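Local coordinates for alkyltransferase-like protein 1 (Schizosaccharomyces pombe, PDB 3GVA), which recognises DNA carrying O6-alkylguanine lesions, flips the damaged base out of the duplex into a hydrophobic pocket and so presents it to nucleotide excision repair, at residues I17-Y31 and E96-P108. Residues are numbered along the deposited sequence; the frame is centred on the assembly and turned at random.
Sequences IPYGKVSTYGEIARY and EYKLNLPEYMWKP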
# COMPACT_ATOMS: atom_id res chain seq x y z
N ILE A 17 5.66 -5.73 -5.93
CA ILE A 17 4.91 -6.44 -4.88
C ILE A 17 4.08 -7.49 -5.62
O ILE A 17 3.31 -7.15 -6.53
CB ILE A 17 3.95 -5.50 -4.10
CG1 ILE A 17 4.72 -4.31 -3.52
CG2 ILE A 17 3.27 -6.27 -2.97
CD1 ILE A 17 3.83 -3.26 -2.87
N PRO A 18 4.22 -8.77 -5.26
CA PRO A 18 3.42 -9.75 -5.99
C PRO A 18 1.93 -9.79 -5.69
O PRO A 18 1.45 -9.30 -4.66
CB PRO A 18 4.13 -11.07 -5.66
CG PRO A 18 4.70 -10.82 -4.31
CD PRO A 18 5.23 -9.42 -4.41
N TYR A 19 1.20 -10.35 -6.65
CA TYR A 19 -0.24 -10.52 -6.57
C TYR A 19 -0.56 -11.19 -5.23
O TYR A 19 0.11 -12.14 -4.83
CB TYR A 19 -0.67 -11.43 -7.72
CG TYR A 19 -2.15 -11.69 -7.82
CD1 TYR A 19 -2.97 -10.87 -8.59
CD2 TYR A 19 -2.73 -12.80 -7.20
CE1 TYR A 19 -4.33 -11.14 -8.74
CE2 TYR A 19 -4.09 -13.08 -7.34
CZ TYR A 19 -4.88 -12.25 -8.11
OH TYR A 19 -6.22 -12.53 -8.27
N GLY A 20 -1.56 -10.68 -4.51
CA GLY A 20 -1.92 -11.28 -3.24
C GLY A 20 -1.05 -10.93 -2.05
O GLY A 20 -1.28 -11.43 -0.96
N LYS A 21 -0.05 -10.08 -2.26
CA LYS A 21 0.84 -9.67 -1.17
C LYS A 21 0.75 -8.16 -0.96
O LYS A 21 0.18 -7.45 -1.79
CB LYS A 21 2.29 -10.05 -1.50
CG LYS A 21 2.53 -11.55 -1.58
CD LYS A 21 2.38 -12.20 -0.22
CE LYS A 21 2.60 -13.70 -0.30
NZ LYS A 21 2.40 -14.33 1.04
N VAL A 22 1.30 -7.66 0.14
CA VAL A 22 1.25 -6.23 0.41
C VAL A 22 2.56 -5.74 1.00
O VAL A 22 3.43 -6.53 1.36
CB VAL A 22 0.10 -5.85 1.40
CG1 VAL A 22 -1.24 -6.36 0.87
CG2 VAL A 22 0.37 -6.43 2.79
N SER A 23 2.71 -4.42 1.08
CA SER A 23 3.91 -3.84 1.66
C SER A 23 3.53 -2.52 2.31
O SER A 23 2.35 -2.15 2.33
CB SER A 23 5.00 -3.64 0.60
OG SER A 23 6.24 -3.36 1.22
N THR A 24 4.52 -1.80 2.84
CA THR A 24 4.26 -0.52 3.50
C THR A 24 5.27 0.54 3.05
O THR A 24 6.30 0.22 2.44
CB THR A 24 4.37 -0.66 5.03
OG1 THR A 24 5.70 -1.07 5.37
CG2 THR A 24 3.39 -1.70 5.55
N TYR A 25 4.98 1.80 3.37
CA TYR A 25 5.87 2.89 3.01
C TYR A 25 7.27 2.63 3.54
O TYR A 25 8.27 2.81 2.84
CB TYR A 25 5.36 4.22 3.57
CG TYR A 25 4.02 4.68 3.05
CD1 TYR A 25 3.53 4.23 1.83
CD2 TYR A 25 3.25 5.59 3.77
CE1 TYR A 25 2.30 4.67 1.33
CE2 TYR A 25 2.02 6.04 3.29
CZ TYR A 25 1.55 5.58 2.06
OH TYR A 25 0.35 6.02 1.58
N GLY A 26 7.34 2.20 4.80
CA GLY A 26 8.62 1.93 5.43
C GLY A 26 9.40 0.81 4.77
O GLY A 26 10.60 0.93 4.54
N GLU A 27 8.71 -0.28 4.48
CA GLU A 27 9.33 -1.43 3.84
C GLU A 27 9.86 -1.06 2.46
O GLU A 27 10.98 -1.42 2.10
CB GLU A 27 8.32 -2.58 3.71
CG GLU A 27 7.97 -3.26 5.01
CD GLU A 27 9.15 -4.02 5.59
OE1 GLU A 27 9.67 -3.61 6.64
OE2 GLU A 27 9.55 -5.04 4.99
N ILE A 28 9.06 -0.33 1.70
CA ILE A 28 9.47 0.06 0.35
C ILE A 28 10.67 0.98 0.41
O ILE A 28 11.62 0.83 -0.37
CB ILE A 28 8.31 0.76 -0.39
CG1 ILE A 28 7.17 -0.23 -0.64
CG2 ILE A 28 8.82 1.37 -1.71
CD1 ILE A 28 7.53 -1.40 -1.56
N ALA A 29 10.65 1.94 1.33
CA ALA A 29 11.75 2.88 1.47
C ALA A 29 13.05 2.14 1.76
O ALA A 29 14.09 2.47 1.21
CB ALA A 29 11.46 3.88 2.58
N ARG A 30 12.99 1.14 2.63
CA ARG A 30 14.17 0.36 2.96
C ARG A 30 14.56 -0.53 1.79
O ARG A 30 15.74 -0.81 1.56
CB ARG A 30 13.91 -0.50 4.21
CG ARG A 30 13.80 0.30 5.52
CD ARG A 30 13.70 -0.61 6.75
NE ARG A 30 12.36 -1.18 6.96
CZ ARG A 30 11.32 -0.50 7.44
NH1 ARG A 30 11.44 0.78 7.77
NH2 ARG A 30 10.14 -1.11 7.60
N TYR A 31 13.56 -0.96 1.02
CA TYR A 31 13.80 -1.81 -0.14
C TYR A 31 14.53 -1.08 -1.28
O TYR A 31 15.36 -1.67 -1.96
CB TYR A 31 12.47 -2.37 -0.66
CG TYR A 31 12.64 -3.27 -1.86
CD1 TYR A 31 13.31 -4.48 -1.76
CD2 TYR A 31 12.12 -2.91 -3.11
CE1 TYR A 31 13.45 -5.32 -2.86
CE2 TYR A 31 12.26 -3.74 -4.21
CZ TYR A 31 12.92 -4.94 -4.08
OH TYR A 31 13.05 -5.78 -5.16
N GLU A 96 -12.89 0.34 10.88
CA GLU A 96 -11.78 0.29 9.93
C GLU A 96 -11.64 -1.12 9.35
O GLU A 96 -11.85 -2.10 10.05
CB GLU A 96 -10.46 0.62 10.61
CG GLU A 96 -10.45 1.84 11.48
CD GLU A 96 -9.34 1.77 12.50
OE1 GLU A 96 -9.43 0.91 13.41
OE2 GLU A 96 -8.36 2.54 12.38
N TYR A 97 -11.29 -1.20 8.08
CA TYR A 97 -11.07 -2.49 7.45
C TYR A 97 -9.62 -2.82 7.72
O TYR A 97 -8.74 -1.97 7.61
CB TYR A 97 -11.37 -2.40 5.95
CG TYR A 97 -12.86 -2.31 5.71
CD1 TYR A 97 -13.71 -3.33 6.14
CD2 TYR A 97 -13.43 -1.20 5.09
CE1 TYR A 97 -15.09 -3.25 5.96
CE2 TYR A 97 -14.81 -1.11 4.90
CZ TYR A 97 -15.63 -2.13 5.34
OH TYR A 97 -16.99 -2.06 5.17
N LYS A 98 -9.36 -4.07 8.10
CA LYS A 98 -8.01 -4.47 8.46
C LYS A 98 -7.66 -5.88 7.99
O LYS A 98 -8.53 -6.67 7.66
CB LYS A 98 -7.88 -4.40 9.99
CG LYS A 98 -6.52 -4.70 10.57
CD LYS A 98 -6.58 -4.63 12.10
CE LYS A 98 -5.21 -4.80 12.74
NZ LYS A 98 -4.52 -6.04 12.29
N LEU A 99 -6.37 -6.18 7.97
CA LEU A 99 -5.93 -7.50 7.58
C LEU A 99 -4.71 -7.88 8.41
O LEU A 99 -4.06 -7.01 8.99
CB LEU A 99 -5.61 -7.54 6.08
CG LEU A 99 -4.58 -6.54 5.54
CD1 LEU A 99 -3.19 -6.96 5.95
CD2 LEU A 99 -4.69 -6.47 4.02
N ASN A 100 -4.43 -9.17 8.48
CA ASN A 100 -3.29 -9.67 9.24
C ASN A 100 -2.03 -9.41 8.41
O ASN A 100 -1.71 -10.18 7.49
CB ASN A 100 -3.51 -11.17 9.51
CG ASN A 100 -2.34 -11.80 10.23
OD1 ASN A 100 -1.61 -11.14 10.96
ND2 ASN A 100 -2.16 -13.11 10.03
N LEU A 101 -1.32 -8.33 8.73
CA LEU A 101 -0.13 -7.94 7.98
C LEU A 101 0.95 -9.01 7.80
O LEU A 101 1.36 -9.30 6.68
CB LEU A 101 0.50 -6.67 8.59
CG LEU A 101 1.69 -6.07 7.83
CD1 LEU A 101 1.24 -5.62 6.44
CD2 LEU A 101 2.26 -4.90 8.59
N PRO A 102 1.42 -9.62 8.90
CA PRO A 102 2.46 -10.66 8.76
C PRO A 102 2.06 -11.80 7.81
O PRO A 102 2.92 -12.43 7.19
CB PRO A 102 2.68 -11.13 10.20
CG PRO A 102 1.40 -10.77 10.89
CD PRO A 102 1.07 -9.43 10.31
N GLU A 103 0.77 -12.05 7.69
CA GLU A 103 0.28 -13.10 6.82
C GLU A 103 0.38 -12.78 5.33
O GLU A 103 0.49 -13.68 4.51
CB GLU A 103 -1.16 -13.44 7.17
CG GLU A 103 -1.83 -14.44 6.23
CD GLU A 103 -3.18 -14.89 6.75
OE1 GLU A 103 -3.87 -15.67 6.05
OE2 GLU A 103 -3.55 -14.47 7.86
N TYR A 104 0.34 -11.50 4.98
CA TYR A 104 0.40 -11.11 3.57
C TYR A 104 1.60 -10.24 3.21
O TYR A 104 1.82 -9.93 2.04
CB TYR A 104 -0.88 -10.38 3.16
CG TYR A 104 -2.13 -11.19 3.33
CD1 TYR A 104 -2.85 -11.18 4.53
CD2 TYR A 104 -2.60 -11.99 2.30
CE1 TYR A 104 -4.01 -11.95 4.69
CE2 TYR A 104 -3.76 -12.77 2.44
CZ TYR A 104 -4.46 -12.74 3.63
OH TYR A 104 -5.62 -13.46 3.74
N MET A 105 2.37 -9.84 4.22
CA MET A 105 3.55 -9.02 4.03
C MET A 105 4.48 -9.61 2.96
O MET A 105 4.83 -10.79 3.02
CB MET A 105 4.32 -8.92 5.34
CG MET A 105 5.64 -8.20 5.23
SD MET A 105 5.42 -6.43 5.18
CE MET A 105 5.69 -6.06 6.89
N TRP A 106 4.88 -8.78 2.00
CA TRP A 106 5.78 -9.21 0.95
C TRP A 106 7.18 -9.34 1.52
O TRP A 106 7.60 -8.52 2.33
CB TRP A 106 5.81 -8.19 -0.19
CG TRP A 106 6.85 -8.48 -1.25
CD1 TRP A 106 7.13 -9.70 -1.81
CD2 TRP A 106 7.68 -7.53 -1.93
NE1 TRP A 106 8.08 -9.56 -2.79
CE2 TRP A 106 8.43 -8.24 -2.89
CE3 TRP A 106 7.86 -6.15 -1.82
CZ2 TRP A 106 9.35 -7.62 -3.74
CZ3 TRP A 106 8.77 -5.52 -2.67
CH2 TRP A 106 9.51 -6.26 -3.62
N LYS A 107 7.89 -10.37 1.08
CA LYS A 107 9.26 -10.58 1.52
C LYS A 107 10.16 -10.66 0.28
O LYS A 107 10.26 -11.71 -0.37
CB LYS A 107 9.36 -11.87 2.35
CG LYS A 107 9.70 -11.61 3.81
CD LYS A 107 9.33 -12.79 4.69
CE LYS A 107 7.83 -12.94 4.80
NZ LYS A 107 7.20 -11.69 5.32
N PRO A 108 10.81 -9.54 -0.07
CA PRO A 108 11.71 -9.44 -1.22
C PRO A 108 12.68 -10.63 -1.32
O PRO A 108 12.65 -11.35 -2.34
CB PRO A 108 12.44 -8.12 -0.96
CG PRO A 108 11.37 -7.29 -0.31
CD PRO A 108 10.74 -8.26 0.66
O HOH W 1 7.50 -5.76 2.21
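At the centre of the contact between the C-terminal tail and the loop that leads into helix 25-31, Trp106 lays its indole against Pro18 and Ile17. Two CH-pi contacts fall on the same indole face: Pro18 CD sits 3.4 Å from the centroid of the five-membered ring of Trp106, and Ile17 CA 4.3 Å from that of its six-membered ring. A chi1 of 173° turns CG of Trp106 anti to its backbone N and sends the far end of the indole toward helix 25-31. There the pair with Tyr31 is edge-to-face (T-shaped): Trp106 CH2 lies over the phenol face, 3.7 Å from Tyr31 CZ, with the planes at 66°. Pro108 folds onto the other indole face, its CB 3.5 Å from Tyr31 CE1.

Two backbone hydrogen bonds join the segments. Val22 and Met105 form a single beta bridge, in which Val22 N donates to Tyr104 O (3.0 Å) and Trp106 N donates to Val22 O (2.8 Å). A water extends the link, bonded to the hydroxyl of Ser23 and donating to the carbonyl oxygen of Trp106.

Helix 25-31 belongs to the helix-turn-helix DNA-binding domain of the MGMT family; Thr24 caps it, its OG1 accepting from Glu27 N, and Tyr25, inferred to be required for nucleotide flipping, begins it. Helix 3-14 also packs against Ile28 and Tyr31.

Two further apolar contacts involve Leu101 and Met105. Val22 CG2 meets Leu101 CD1 at 3.8 Å, while Glu27 CG crosses the thioether of Met105 at about a right angle.

Polar groups lie at the margins: Glu27 OE1 forms a salt bridge with Arg30 NH2, and at the Pro18-Lys21 type II turn the Gly20 carbonyl oxygen approaches the ring edge of Tyr104, whose hydroxyl is hydrogen-bonded to the backbone N of Glu88.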